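Long-range contacts in isoflavone reductase (PDB 2GAS), which reduces achiral isoflavones, such as 2'-hydroxyformononetin, with NADPH to chiral isoflavanones on the way to the phytoalexin medicarpin in alfalfa: residues L115-H120 against S135-I140; T148-H153 against K210-R215; K107-E112 against I199-D204; G186-E191 against S268-G273. All coordinates share one frame; numbering follows the deposited sequence.

Contact 1. Residues L115-H120 against S135-I140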
loop_
_atom_site.group_PDB
_atom_site.type_symbol
_atom_site.label_atom_id
_atom_site.label_comp_id
_atom_site.label_asym_id
_atom_site.label_seq_id
_atom_site.Cartn_x
_atom_site.Cartn_y
_atom_site.Cartn_z
ATOM N N LEU A 115 5.439 -2.803 -2.986
ATOM C CA LEU A 115 5.963 -3.916 -3.769
ATOM C C LEU A 115 6.221 -5.098 -2.840
ATOM O O LEU A 115 6.086 -4.983 -1.622
ATOM C CB LEU A 115 7.274 -3.515 -4.462
ATOM C CG LEU A 115 8.555 -3.510 -3.616
ATOM C CD1 LEU A 115 9.737 -3.172 -4.504
ATOM C CD2 LEU A 115 8.434 -2.507 -2.482
ATOM N N ASP A 116 6.574 -6.243 -3.410
ATOM C CA ASP A 116 6.897 -7.409 -2.594
ATOM C C ASP A 116 8.352 -7.179 -2.169
ATOM O O ASP A 116 9.265 -7.311 -2.986
ATOM C CB ASP A 116 6.779 -8.697 -3.416
ATOM C CG ASP A 116 7.065 -9.931 -2.593
ATOM O OD1 ASP A 116 7.596 -9.771 -1.477
ATOM O OD2 ASP A 116 6.768 -11.055 -3.051
ATOM N N VAL A 117 8.568 -6.836 -0.899
ATOM C CA VAL A 117 9.918 -6.545 -0.422
ATOM C C VAL A 117 10.899 -7.711 -0.423
ATOM O O VAL A 117 12.087 -7.522 -0.151
ATOM C CB VAL A 117 9.896 -5.883 0.981
ATOM C CG1 VAL A 117 9.167 -4.555 0.907
ATOM C CG2 VAL A 117 9.234 -6.805 1.999
ATOM N N ASP A 118 10.419 -8.911 -0.729
ATOM C CA ASP A 118 11.315 -10.063 -0.806
ATOM C C ASP A 118 11.677 -10.284 -2.272
ATOM O O ASP A 118 12.390 -11.228 -2.616
ATOM C CB ASP A 118 10.651 -11.311 -0.223
ATOM C CG ASP A 118 10.741 -11.362 1.294
ATOM O OD1 ASP A 118 9.857 -11.977 1.922
ATOM O OD2 ASP A 118 11.707 -10.797 1.854
ATOM N N ARG A 119 11.181 -9.391 -3.125
ATOM C CA ARG A 119 11.427 -9.444 -4.564
ATOM C C ARG A 119 11.768 -8.078 -5.152
ATOM O O ARG A 119 10.954 -7.476 -5.863
ATOM C CB ARG A 119 10.198 -9.978 -5.301
ATOM C CG ARG A 119 9.874 -11.434 -5.072
ATOM C CD ARG A 119 8.718 -11.815 -5.985
ATOM N NE ARG A 119 8.527 -13.255 -6.090
ATOM C CZ ARG A 119 7.572 -13.935 -5.467
ATOM N NH1 ARG A 119 6.709 -13.308 -4.685
ATOM N NH2 ARG A 119 7.475 -15.245 -5.639
ATOM N N HIS A 120 12.964 -7.578 -4.870
ATOM C CA HIS A 120 13.357 -6.287 -5.414
ATOM C C HIS A 120 14.854 -6.228 -5.675
ATOM O O HIS A 120 15.622 -7.054 -5.180
ATOM C CB HIS A 120 12.973 -5.153 -4.460
ATOM C CG HIS A 120 13.938 -4.963 -3.330
ATOM N ND1 HIS A 120 13.737 -5.504 -2.077
ATOM C CD2 HIS A 120 15.125 -4.314 -3.275
ATOM C CE1 HIS A 120 14.759 -5.193 -1.299
ATOM N NE2 HIS A 120 15.614 -4.472 -2.001
ATOM N N SER A 135 12.692 -7.321 7.168
ATOM C CA SER A 135 13.111 -7.762 8.496
ATOM C C SER A 135 11.896 -8.024 9.373
ATOM O O SER A 135 11.882 -8.968 10.167
ATOM C CB SER A 135 14.014 -6.714 9.146
ATOM O OG SER A 135 15.291 -6.727 8.537
ATOM N N ILE A 136 10.875 -7.184 9.236
ATOM C CA ILE A 136 9.656 -7.370 10.005
ATOM C C ILE A 136 8.974 -8.674 9.589
ATOM O O ILE A 136 8.410 -9.383 10.423
ATOM C CB ILE A 136 8.714 -6.163 9.833
ATOM C CG1 ILE A 136 9.295 -4.980 10.611
ATOM C CG2 ILE A 136 7.313 -6.491 10.333
ATOM C CD1 ILE A 136 8.410 -3.795 10.653
ATOM N N ARG A 137 9.033 -9.002 8.303
ATOM C CA ARG A 137 8.447 -10.256 7.841
ATOM C C ARG A 137 9.138 -11.412 8.559
ATOM O O ARG A 137 8.483 -12.343 9.015
ATOM C CB ARG A 137 8.642 -10.447 6.336
ATOM C CG ARG A 137 7.838 -9.516 5.474
ATOM C CD ARG A 137 7.947 -9.947 4.020
ATOM N NE ARG A 137 7.123 -9.116 3.143
ATOM C CZ ARG A 137 6.947 -9.357 1.854
ATOM N NH1 ARG A 137 7.532 -10.409 1.290
ATOM N NH2 ARG A 137 6.202 -8.536 1.125
ATOM N N ARG A 138 10.462 -11.341 8.658
ATOM C CA ARG A 138 11.224 -12.396 9.313
ATOM C C ARG A 138 10.828 -12.556 10.778
ATOM O O ARG A 138 10.765 -13.678 11.285
ATOM C CB ARG A 138 12.729 -12.124 9.191
ATOM C CG ARG A 138 13.249 -12.050 7.742
ATOM C CD ARG A 138 13.039 -13.347 6.965
ATOM N NE ARG A 138 11.751 -13.426 6.273
ATOM C CZ ARG A 138 11.469 -12.792 5.136
ATOM N NH1 ARG A 138 12.378 -12.017 4.554
ATOM N NH2 ARG A 138 10.281 -12.955 4.563
ATOM N N VAL A 139 10.556 -11.441 11.457
ATOM C CA VAL A 139 10.149 -11.500 12.860
ATOM C C VAL A 139 8.796 -12.198 12.960
ATOM O O VAL A 139 8.600 -13.087 13.785
ATOM C CB VAL A 139 10.021 -10.094 13.478
ATOM C CG1 VAL A 139 9.488 -10.203 14.903
ATOM C CG2 VAL A 139 11.374 -9.398 13.474
ATOM N N ILE A 140 7.863 -11.776 12.111
ATOM C CA ILE A 140 6.525 -12.353 12.072
ATOM C C ILE A 140 6.582 -13.863 11.833
ATOM O O ILE A 140 5.913 -14.640 12.517
ATOM C CB ILE A 140 5.696 -11.692 10.947
ATOM C CG1 ILE A 140 5.421 -10.231 11.302
ATOM C CG2 ILE A 140 4.407 -12.473 10.711
ATOM C CD1 ILE A 140 4.806 -9.437 10.163
#
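Two aspartates of a loop, Asp116 and Asp118, hold two consecutive arginines of helix 126-143, Arg137 and Arg138, in a salt-bridge network of this Rossmann-type reductase. The loop is shaped by a type I turn from Asp116 to Arg119 and by an Asx turn, in which Asp118 N donates to Asp116 OD1. Among the salt bridges, that same OD1 takes Arg137 NH1 at 2.8 Å, arriving from the other face of the carboxylate, while Arg119 NH1 holds OD2. Arg137 reaches the loop because its chain runs extended from CG to NE; its NH2 bonds Asp116 OD1 weakly, at 3.2 Å, and pairs with Glu112. Arg138 instead bends at chi2 and chi3 and grips Asp118 end-on, NH2 to OD1 at 2.8 Å and NH1 to OD2 at 3.0 Å, with carboxylate and guanidinium only 29° apart. A weak bond from Arg137 NH1 to Asp118 OD1 ties the pairs together. The apolar part is Val117, whose side chain also lies close to Lys133, assigned as the proton acceptor. Arg137 probably binds NADP(+), as in related enzymes. Val117 CG2 sits over one face of the Arg137 guanidinium, 3.3 Å from its NE and offset toward the rim.

Contact 2. Residues T148-H153 against K210-R215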
loop_
_atom_site.group_PDB
_atom_site.type_symbol
_atom_site.label_atom_id
_atom_site.label_comp_id
_atom_site.label_asym_id
_atom_site.label_seq_id
_atom_site.Cartn_x
_atom_site.Cartn_y
_atom_site.Cartn_z
ATOM N N THR A 148 -0.415 -12.200 6.420
ATOM C CA THR A 148 -0.743 -11.957 5.019
ATOM C C THR A 148 -0.016 -10.664 4.666
ATOM O O THR A 148 -0.154 -9.654 5.363
ATOM C CB THR A 148 -2.246 -11.776 4.749
ATOM O OG1 THR A 148 -2.938 -12.995 5.049
ATOM C CG2 THR A 148 -2.472 -11.438 3.263
ATOM N N TYR A 149 0.791 -10.712 3.612
ATOM C CA TYR A 149 1.540 -9.543 3.155
ATOM C C TYR A 149 0.789 -9.010 1.946
ATOM O O TYR A 149 0.735 -9.667 0.911
ATOM C CB TYR A 149 2.958 -9.945 2.746
ATOM C CG TYR A 149 3.743 -10.644 3.834
ATOM C CD1 TYR A 149 4.653 -11.648 3.515
ATOM C CD2 TYR A 149 3.594 -10.287 5.177
ATOM C CE1 TYR A 149 5.401 -12.285 4.508
ATOM C CE2 TYR A 149 4.337 -10.916 6.173
ATOM C CZ TYR A 149 5.235 -11.909 5.830
ATOM O OH TYR A 149 5.972 -12.527 6.817
ATOM N N LEU A 150 0.207 -7.824 2.084
ATOM C CA LEU A 150 -0.576 -7.232 1.000
ATOM C C LEU A 150 0.334 -6.375 0.124
ATOM O O LEU A 150 0.692 -5.258 0.480
ATOM C CB LEU A 150 -1.718 -6.399 1.591
ATOM C CG LEU A 150 -2.940 -6.033 0.732
ATOM C CD1 LEU A 150 -2.515 -5.178 -0.457
ATOM C CD2 LEU A 150 -3.634 -7.296 0.259
ATOM N N CYS A 151 0.718 -6.923 -1.023
ATOM C CA CYS A 151 1.607 -6.236 -1.953
ATOM C C CYS A 151 0.775 -5.654 -3.089
ATOM O O CYS A 151 0.518 -6.319 -4.096
ATOM C CB CYS A 151 2.644 -7.230 -2.481
ATOM S SG CYS A 151 3.526 -8.090 -1.143
ATOM N N CYS A 152 0.358 -4.403 -2.913
ATOM C CA CYS A 152 -0.492 -3.725 -3.895
ATOM C C CYS A 152 0.263 -2.896 -4.916
ATOM O O CYS A 152 -0.344 -2.260 -5.777
ATOM C CB CYS A 152 -1.500 -2.830 -3.174
ATOM S SG CYS A 152 -0.731 -1.543 -2.158
ATOM N N HIS A 153 1.585 -2.884 -4.811
ATOM C CA HIS A 153 2.408 -2.130 -5.735
ATOM C C HIS A 153 2.108 -0.632 -5.810
ATOM O O HIS A 153 2.022 0.022 -4.773
ATOM C CB HIS A 153 2.369 -2.812 -7.107
ATOM C CG HIS A 153 3.095 -4.121 -7.116
ATOM N ND1 HIS A 153 4.466 -4.203 -7.002
ATOM C CD2 HIS A 153 2.641 -5.397 -7.087
ATOM C CE1 HIS A 153 4.824 -5.469 -6.893
ATOM N NE2 HIS A 153 3.735 -6.214 -6.940
ATOM N N LYS A 210 0.564 -16.139 3.497
ATOM C CA LYS A 210 0.792 -15.914 2.072
ATOM C C LYS A 210 0.933 -14.424 1.779
ATOM O O LYS A 210 0.472 -13.577 2.551
ATOM C CB LYS A 210 -0.397 -16.432 1.255
ATOM C CG LYS A 210 -0.613 -17.940 1.259
ATOM C CD LYS A 210 0.167 -18.610 0.146
ATOM C CE LYS A 210 -0.384 -19.992 -0.166
ATOM N NZ LYS A 210 -0.379 -20.871 1.033
ATOM N N ALA A 211 1.579 -14.121 0.660
ATOM C CA ALA A 211 1.716 -12.748 0.201
ATOM C C ALA A 211 0.653 -12.652 -0.893
ATOM O O ALA A 211 0.569 -13.530 -1.757
ATOM C CB ALA A 211 3.102 -12.511 -0.393
ATOM N N VAL A 212 -0.180 -11.618 -0.838
ATOM C CA VAL A 212 -1.231 -11.416 -1.842
ATOM C C VAL A 212 -0.751 -10.295 -2.755
ATOM O O VAL A 212 -0.441 -9.196 -2.294
ATOM C CB VAL A 212 -2.572 -11.029 -1.178
ATOM C CG1 VAL A 212 -3.622 -10.716 -2.240
ATOM C CG2 VAL A 212 -3.052 -12.169 -0.303
ATOM N N HIS A 213 -0.689 -10.580 -4.052
ATOM C CA HIS A 213 -0.195 -9.619 -5.031
ATOM C C HIS A 213 -1.289 -9.015 -5.887
ATOM O O HIS A 213 -2.112 -9.735 -6.452
ATOM C CB HIS A 213 0.816 -10.314 -5.937
ATOM C CG HIS A 213 1.865 -11.064 -5.183
ATOM N ND1 HIS A 213 3.069 -10.496 -4.821
ATOM C CD2 HIS A 213 1.860 -12.309 -4.652
ATOM C CE1 HIS A 213 3.757 -11.361 -4.096
ATOM N NE2 HIS A 213 3.045 -12.467 -3.978
ATOM N N ILE A 214 -1.285 -7.691 -5.988
ATOM C CA ILE A 214 -2.275 -7.004 -6.802
ATOM C C ILE A 214 -1.634 -6.541 -8.110
ATOM O O ILE A 214 -0.869 -5.578 -8.133
ATOM C CB ILE A 214 -2.851 -5.758 -6.078
ATOM C CG1 ILE A 214 -3.288 -6.117 -4.655
ATOM C CG2 ILE A 214 -4.024 -5.189 -6.879
ATOM C CD1 ILE A 214 -4.465 -7.036 -4.578
ATOM N N ARG A 215 -1.910 -7.264 -9.188
ATOM C CA ARG A 215 -1.426 -6.912 -10.522
ATOM C C ARG A 215 -2.678 -7.081 -11.378
ATOM O O ARG A 215 -2.927 -8.160 -11.908
ATOM C CB ARG A 215 -0.332 -7.872 -11.013
ATOM C CG ARG A 215 1.093 -7.529 -10.576
ATOM C CD ARG A 215 1.562 -8.384 -9.413
ATOM N NE ARG A 215 1.588 -9.820 -9.709
ATOM C CZ ARG A 215 2.626 -10.482 -10.221
ATOM N NH1 ARG A 215 3.756 -9.852 -10.517
ATOM N NH2 ARG A 215 2.545 -11.794 -10.402
HETATM O O HOH W 1 -1.430 -2.930 -8.286
#
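Tyr149 bonds to the neighbouring strand through both its backbone polar atoms: its N donates to Lys210 O at 3.1 Å, and its O accepts from Val212 N at 2.8 Å. Cys151 repeats the pattern two residues on, N to Val212 O at 2.9 Å and O from Ile214 N at 3.0 Å, the regular bonding of parallel strands 148-151 and 210-213, which run 19° apart. Where the strands end, one water donates to both Cys152 O and Ile214 O, at 2.8 Å to the former, and so continues the pairing. Polar side-chain ends find partners beyond the two strands: Thr148 OG1 bonds Thr207 O, Tyr149 OH bonds Glu141, and Tyr277 OH meets both His153 NE2 and His213 ND1. Arg215 pairs with Glu286, and His213 NE2 bonds Asp284. On the face of Thr148, Leu150 and Val212 the fit is apolar: Thr148 CG2, anti to its own N, lies 3.7 Å from Val212 CG2, and Leu150 CD2 packs on Val212 CB. The other face sets Ala211 CB at the edge of the Tyr149 ring, and Cys151 SG oblique to the His213 imidazole. With the polar groups named thus satisfied, the strand pair can lie deep in the protein.

Contact 3. Residues K107-E112 against I199-D204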
loop_
_atom_site.group_PDB
_atom_site.type_symbol
_atom_site.label_atom_id
_atom_site.label_comp_id
_atom_site.label_asym_id
_atom_site.label_seq_id
_atom_site.Cartn_x
_atom_site.Cartn_y
_atom_site.Cartn_z
ATOM N N LYS A 107 -4.975 -13.538 12.201
ATOM C CA LYS A 107 -4.251 -13.042 11.034
ATOM C C LYS A 107 -3.742 -11.629 11.256
ATOM O O LYS A 107 -4.467 -10.775 11.750
ATOM C CB LYS A 107 -5.144 -13.086 9.784
ATOM C CG LYS A 107 -4.389 -12.820 8.487
ATOM C CD LYS A 107 -4.922 -13.664 7.324
ATOM C CE LYS A 107 -6.317 -13.231 6.913
ATOM N NZ LYS A 107 -6.851 -14.046 5.779
ATOM N N PHE A 108 -2.482 -11.398 10.900
ATOM C CA PHE A 108 -1.865 -10.086 11.040
ATOM C C PHE A 108 -1.375 -9.589 9.692
ATOM O O PHE A 108 -0.681 -10.313 8.975
ATOM C CB PHE A 108 -0.683 -10.145 12.018
ATOM C CG PHE A 108 0.132 -8.871 12.086
ATOM C CD1 PHE A 108 -0.487 -7.632 12.233
ATOM C CD2 PHE A 108 1.525 -8.917 12.046
ATOM C CE1 PHE A 108 0.273 -6.463 12.341
ATOM C CE2 PHE A 108 2.286 -7.754 12.155
ATOM C CZ PHE A 108 1.665 -6.533 12.301
ATOM N N PHE A 109 -1.771 -8.365 9.345
ATOM C CA PHE A 109 -1.339 -7.720 8.110
ATOM C C PHE A 109 -0.335 -6.645 8.489
ATOM O O PHE A 109 -0.717 -5.601 9.014
ATOM C CB PHE A 109 -2.493 -7.003 7.389
ATOM C CG PHE A 109 -3.408 -7.905 6.610
ATOM C CD1 PHE A 109 -4.324 -8.727 7.256
ATOM C CD2 PHE A 109 -3.397 -7.883 5.214
ATOM C CE1 PHE A 109 -5.224 -9.511 6.530
ATOM C CE2 PHE A 109 -4.296 -8.667 4.472
ATOM C CZ PHE A 109 -5.210 -9.479 5.130
ATOM N N PRO A 110 0.963 -6.885 8.256
ATOM C CA PRO A 110 1.910 -5.827 8.616
ATOM C C PRO A 110 1.838 -4.672 7.613
ATOM O O PRO A 110 1.133 -4.756 6.603
ATOM C CB PRO A 110 3.259 -6.547 8.602
ATOM C CG PRO A 110 3.047 -7.637 7.589
ATOM C CD PRO A 110 1.663 -8.134 7.915
ATOM N N SER A 111 2.575 -3.602 7.898
ATOM C CA SER A 111 2.589 -2.411 7.055
ATOM C C SER A 111 3.344 -2.631 5.746
ATOM O O SER A 111 4.490 -2.210 5.587
ATOM C CB SER A 111 3.201 -1.238 7.837
ATOM O OG SER A 111 3.128 -0.033 7.100
ATOM N N GLU A 112 2.678 -3.296 4.810
ATOM C CA GLU A 112 3.248 -3.592 3.506
ATOM C C GLU A 112 2.683 -2.556 2.546
ATOM O O GLU A 112 3.163 -1.427 2.501
ATOM C CB GLU A 112 2.851 -5.010 3.092
ATOM C CG GLU A 112 3.519 -6.111 3.931
ATOM C CD GLU A 112 4.926 -6.423 3.459
ATOM O OE1 GLU A 112 5.209 -6.179 2.266
ATOM O OE2 GLU A 112 5.742 -6.928 4.267
ATOM N N ILE A 199 -9.475 -6.398 2.478
ATOM C CA ILE A 199 -10.525 -7.038 3.257
ATOM C C ILE A 199 -10.906 -8.382 2.634
ATOM O O ILE A 199 -11.206 -9.335 3.349
ATOM C CB ILE A 199 -11.760 -6.107 3.398
ATOM C CG1 ILE A 199 -11.426 -4.929 4.325
ATOM C CG2 ILE A 199 -12.936 -6.878 3.994
ATOM C CD1 ILE A 199 -10.275 -4.077 3.884
ATOM N N ARG A 200 -10.878 -8.473 1.304
ATOM C CA ARG A 200 -11.177 -9.744 0.649
ATOM C C ARG A 200 -10.153 -10.765 1.133
ATOM O O ARG A 200 -10.495 -11.902 1.448
ATOM C CB ARG A 200 -11.083 -9.612 -0.875
ATOM C CG ARG A 200 -12.334 -9.077 -1.540
ATOM C CD ARG A 200 -13.478 -10.080 -1.435
ATOM N NE ARG A 200 -13.782 -10.717 -2.713
ATOM C CZ ARG A 200 -13.746 -12.030 -2.914
ATOM N NH1 ARG A 200 -13.416 -12.843 -1.919
ATOM N NH2 ARG A 200 -14.047 -12.532 -4.102
ATOM N N ALA A 201 -8.893 -10.343 1.201
ATOM C CA ALA A 201 -7.818 -11.216 1.656
ATOM C C ALA A 201 -8.006 -11.566 3.134
ATOM O O ALA A 201 -7.796 -12.707 3.540
ATOM C CB ALA A 201 -6.454 -10.530 1.439
ATOM N N ALA A 202 -8.419 -10.583 3.929
ATOM C CA ALA A 202 -8.616 -10.806 5.359
ATOM C C ALA A 202 -9.653 -11.893 5.620
ATOM O O ALA A 202 -9.479 -12.723 6.511
ATOM C CB ALA A 202 -9.039 -9.507 6.029
ATOM N N ASN A 203 -10.721 -11.890 4.826
ATOM C CA ASN A 203 -11.805 -12.858 4.971
ATOM C C ASN A 203 -11.585 -14.170 4.221
ATOM O O ASN A 203 -12.425 -15.069 4.282
ATOM C CB ASN A 203 -13.128 -12.233 4.510
ATOM C CG ASN A 203 -13.612 -11.141 5.439
ATOM O OD1 ASN A 203 -13.638 -11.320 6.655
ATOM N ND2 ASN A 203 -14.008 -10.004 4.872
ATOM N N ASP A 204 -10.458 -14.276 3.525
ATOM C CA ASP A 204 -10.130 -15.470 2.750
ATOM C C ASP A 204 -9.141 -16.367 3.490
ATOM O O ASP A 204 -7.967 -16.032 3.622
ATOM C CB ASP A 204 -9.553 -15.045 1.393
ATOM C CG ASP A 204 -9.103 -16.224 0.544
ATOM O OD1 ASP A 204 -9.471 -17.378 0.856
ATOM O OD2 ASP A 204 -8.388 -15.992 -0.451
HETATM O O HOH W 2 -6.129 -16.423 5.761
#
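The Phe109 ring meets helix 191-202 with its edge, CZ pointing at the peptide between Ala201 and Ala202 and lying 3.6 Å from Ala202 N, near the ring plane. The two alanine methyls touch neighbouring rim atoms, Ala202 CB 3.8 Å from Phe109 CE1 and Ala201 CB 4.0 Å from Phe109 CZ. The Phe108 ring, with Pro110 N over the centre of one face, turns to helix 92-102 and not to this contact. Strand 107-109 is the fifth strand in the 3-2-1-4-5 order of the NADP-binding Rossmann sheet, with strand 148-151 alongside it, and the contact joins it to the C-terminal end of helix 191-202. Beside the Phe109 ring, Lys107 reaches the same helix end. Its CG stands anti to the backbone N (chi1 -170°) and the chain then bends at chi2 and chi3, bringing NZ to Ala201 O at 2.8 Å. Thr207 OG1 is the other main partner of NZ. Ala202 O, 3.0 Å from Lys107 NZ, is the poorly oriented one, met from well above its carbonyl plane, whereas the Ala201 carbonyl is approached only 21° from its own. Ala201 O also accepts from Asp204 N, and a water close to NZ donates to Asp204 O. The carbonyl end of a helix would be expected to favour the ammonium charge. A methionine in place of Lys107 would probably leave Ala201 O and Ala202 O without the ammonium they share.

Contact 4. Residues G186-E191 against S268-G273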
loop_
_atom_site.group_PDB
_atom_site.type_symbol
_atom_site.label_atom_id
_atom_site.label_comp_id
_atom_site.label_asym_id
_atom_site.label_seq_id
_atom_site.Cartn_x
_atom_site.Cartn_y
_atom_site.Cartn_z
ATOM N N GLY A 186 4.312 -1.916 -14.981
ATOM C CA GLY A 186 4.093 -1.424 -13.631
ATOM C C GLY A 186 2.677 -1.847 -13.284
ATOM O O GLY A 186 1.889 -2.103 -14.194
ATOM N N ALA A 187 2.346 -1.936 -11.997
ATOM C CA ALA A 187 0.997 -2.337 -11.576
ATOM C C ALA A 187 0.374 -1.210 -10.758
ATOM O O ALA A 187 0.935 -0.794 -9.747
ATOM C CB ALA A 187 1.067 -3.626 -10.752
ATOM N N TYR A 188 -0.781 -0.716 -11.206
ATOM C CA TYR A 188 -1.470 0.388 -10.542
ATOM C C TYR A 188 -2.830 0.006 -9.969
ATOM O O TYR A 188 -3.559 -0.790 -10.553
ATOM C CB TYR A 188 -1.651 1.550 -11.523
ATOM C CG TYR A 188 -0.357 2.029 -12.128
ATOM C CD1 TYR A 188 0.135 1.460 -13.303
ATOM C CD2 TYR A 188 0.402 3.016 -11.504
ATOM C CE1 TYR A 188 1.354 1.861 -13.843
ATOM C CE2 TYR A 188 1.628 3.425 -12.035
ATOM C CZ TYR A 188 2.096 2.842 -13.202
ATOM O OH TYR A 188 3.316 3.231 -13.724
ATOM N N VAL A 189 -3.170 0.603 -8.831
ATOM C CA VAL A 189 -4.436 0.322 -8.163
ATOM C C VAL A 189 -4.833 1.526 -7.309
ATOM O O VAL A 189 -3.973 2.176 -6.707
ATOM C CB VAL A 189 -4.306 -0.953 -7.277
ATOM C CG1 VAL A 189 -3.228 -0.750 -6.219
ATOM C CG2 VAL A 189 -5.636 -1.291 -6.624
ATOM N N THR A 190 -6.124 1.839 -7.259
ATOM C CA THR A 190 -6.564 2.978 -6.457
ATOM C C THR A 190 -6.529 2.618 -4.976
ATOM O O THR A 190 -6.576 1.444 -4.616
ATOM C CB THR A 190 -8.001 3.425 -6.812
ATOM O OG1 THR A 190 -8.934 2.412 -6.409
ATOM C CG2 THR A 190 -8.134 3.655 -8.309
ATOM N N GLU A 191 -6.448 3.632 -4.119
ATOM C CA GLU A 191 -6.422 3.392 -2.680
ATOM C C GLU A 191 -7.713 2.701 -2.250
ATOM O O GLU A 191 -7.689 1.785 -1.432
ATOM C CB GLU A 191 -6.263 4.705 -1.905
ATOM C CG GLU A 191 -4.930 5.433 -2.115
ATOM C CD GLU A 191 -4.802 6.038 -3.499
ATOM O OE1 GLU A 191 -5.804 6.583 -4.002
ATOM O OE2 GLU A 191 -3.703 5.984 -4.080
ATOM N N SER A 268 13.201 1.578 -9.185
ATOM C CA SER A 268 12.793 0.213 -8.911
ATOM C C SER A 268 11.488 -0.147 -9.623
ATOM O O SER A 268 11.336 -1.249 -10.138
ATOM C CB SER A 268 12.629 0.027 -7.396
ATOM O OG SER A 268 12.119 -1.260 -7.089
ATOM N N GLN A 269 10.555 0.800 -9.670
ATOM C CA GLN A 269 9.249 0.559 -10.283
ATOM C C GLN A 269 9.239 0.692 -11.808
ATOM O O GLN A 269 8.570 -0.075 -12.498
ATOM C CB GLN A 269 8.226 1.531 -9.663
ATOM C CG GLN A 269 6.738 1.201 -9.888
ATOM C CD GLN A 269 6.109 1.995 -11.034
ATOM O OE1 GLN A 269 6.571 3.088 -11.374
ATOM N NE2 GLN A 269 5.034 1.459 -11.612
ATOM N N GLN A 270 10.007 1.645 -12.321
ATOM C CA GLN A 270 10.051 1.927 -13.755
ATOM C C GLN A 270 11.132 1.224 -14.566
ATOM O O GLN A 270 10.919 0.912 -15.739
ATOM C CB GLN A 270 10.190 3.438 -13.962
ATOM C CG GLN A 270 9.031 4.271 -13.409
ATOM C CD GLN A 270 7.927 4.489 -14.427
ATOM O OE1 GLN A 270 8.177 4.979 -15.530
ATOM N NE2 GLN A 270 6.698 4.137 -14.059
ATOM N N ILE A 271 12.291 0.994 -13.954
ATOM C CA ILE A 271 13.406 0.352 -14.646
ATOM C C ILE A 271 13.627 -1.100 -14.254
ATOM O O ILE A 271 13.713 -1.977 -15.115
ATOM C CB ILE A 271 14.730 1.136 -14.414
ATOM C CG1 ILE A 271 14.627 2.505 -15.074
ATOM C CG2 ILE A 271 15.916 0.378 -15.010
ATOM C CD1 ILE A 271 14.199 2.402 -16.486
ATOM N N LYS A 272 13.717 -1.368 -12.958
ATOM C CA LYS A 272 13.954 -2.734 -12.515
ATOM C C LYS A 272 12.713 -3.604 -12.649
ATOM O O LYS A 272 12.816 -4.830 -12.668
ATOM C CB LYS A 272 14.451 -2.753 -11.067
ATOM C CG LYS A 272 15.729 -1.952 -10.818
ATOM C CD LYS A 272 16.887 -2.419 -11.696
ATOM C CE LYS A 272 17.334 -3.824 -11.327
ATOM N NZ LYS A 272 18.593 -4.213 -12.038
ATOM N N GLY A 273 11.545 -2.971 -12.745
ATOM C CA GLY A 273 10.303 -3.714 -12.876
ATOM C C GLY A 273 9.957 -4.535 -11.646
ATOM O O GLY A 273 9.758 -5.749 -11.739
HETATM O O HOH W 3 4.566 -1.099 -10.201
#
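Tyr188 and Gln269 make the close part of this contact, phenol and amide crossing at about a right angle with their planes 75° apart. Gln269 NE2 gives Tyr188 OH a weak but nearly straight bond of 3.2 Å (170° at the hydrogen). Gln269 gets there with CG anti to its backbone N (chi1 -164°) and a bend at chi2. Gly186, without a side chain, lets that nitrogen come within 3.6 Å of its CA. Gln270 NE2 in turn donates to Gln269 OE1 at 2.9 Å, which, with the NE2 bonds, helps set the turn of the amide. The looser part is bridged by water: one molecule accepts from both Ala187 N and Gln269 NE2, each at 3.0 Å, where the chains do not bond directly, and Gln270 NE2 stands 3.5 Å from Tyr188 OH without a bond. Cut back to an alanine, Gln269 would no longer donate to Tyr188 OH or the water, which is likely to leave a gap between strand and helix. Away from the annotated sites, the wider, pi-type turn at 268-271 of helix 259-271 packs by its glutamine amides on strand 185-189, the middle strand of the mixed sheet 154-155, 185-189, 220-222.

Contact 2 is the hub: its centre lies about 9 Å from that of contact 3, 11 Å from contact 1 and 13 Å from contact 4, and it touches all three. Thr148 N probably bonds Phe108 O, at 3.2 Å, carrying the strand pairing of 148-151 over to 107-109. Contacts 1 and 3 are joined by a salt bridge, Arg137 NH2 to Glu112 OE1 at 2.8 Å. Both also reach Lys133, the assigned proton acceptor, through Val117 and through Glu112, whose O takes a bond from Lys133 NZ. Toward contact 4, Ala187 packs on His153 and Arg215. Contacts 3 and 4 lie on opposite sides of the chain's centre, centres about 21 Å apart, and do not touch.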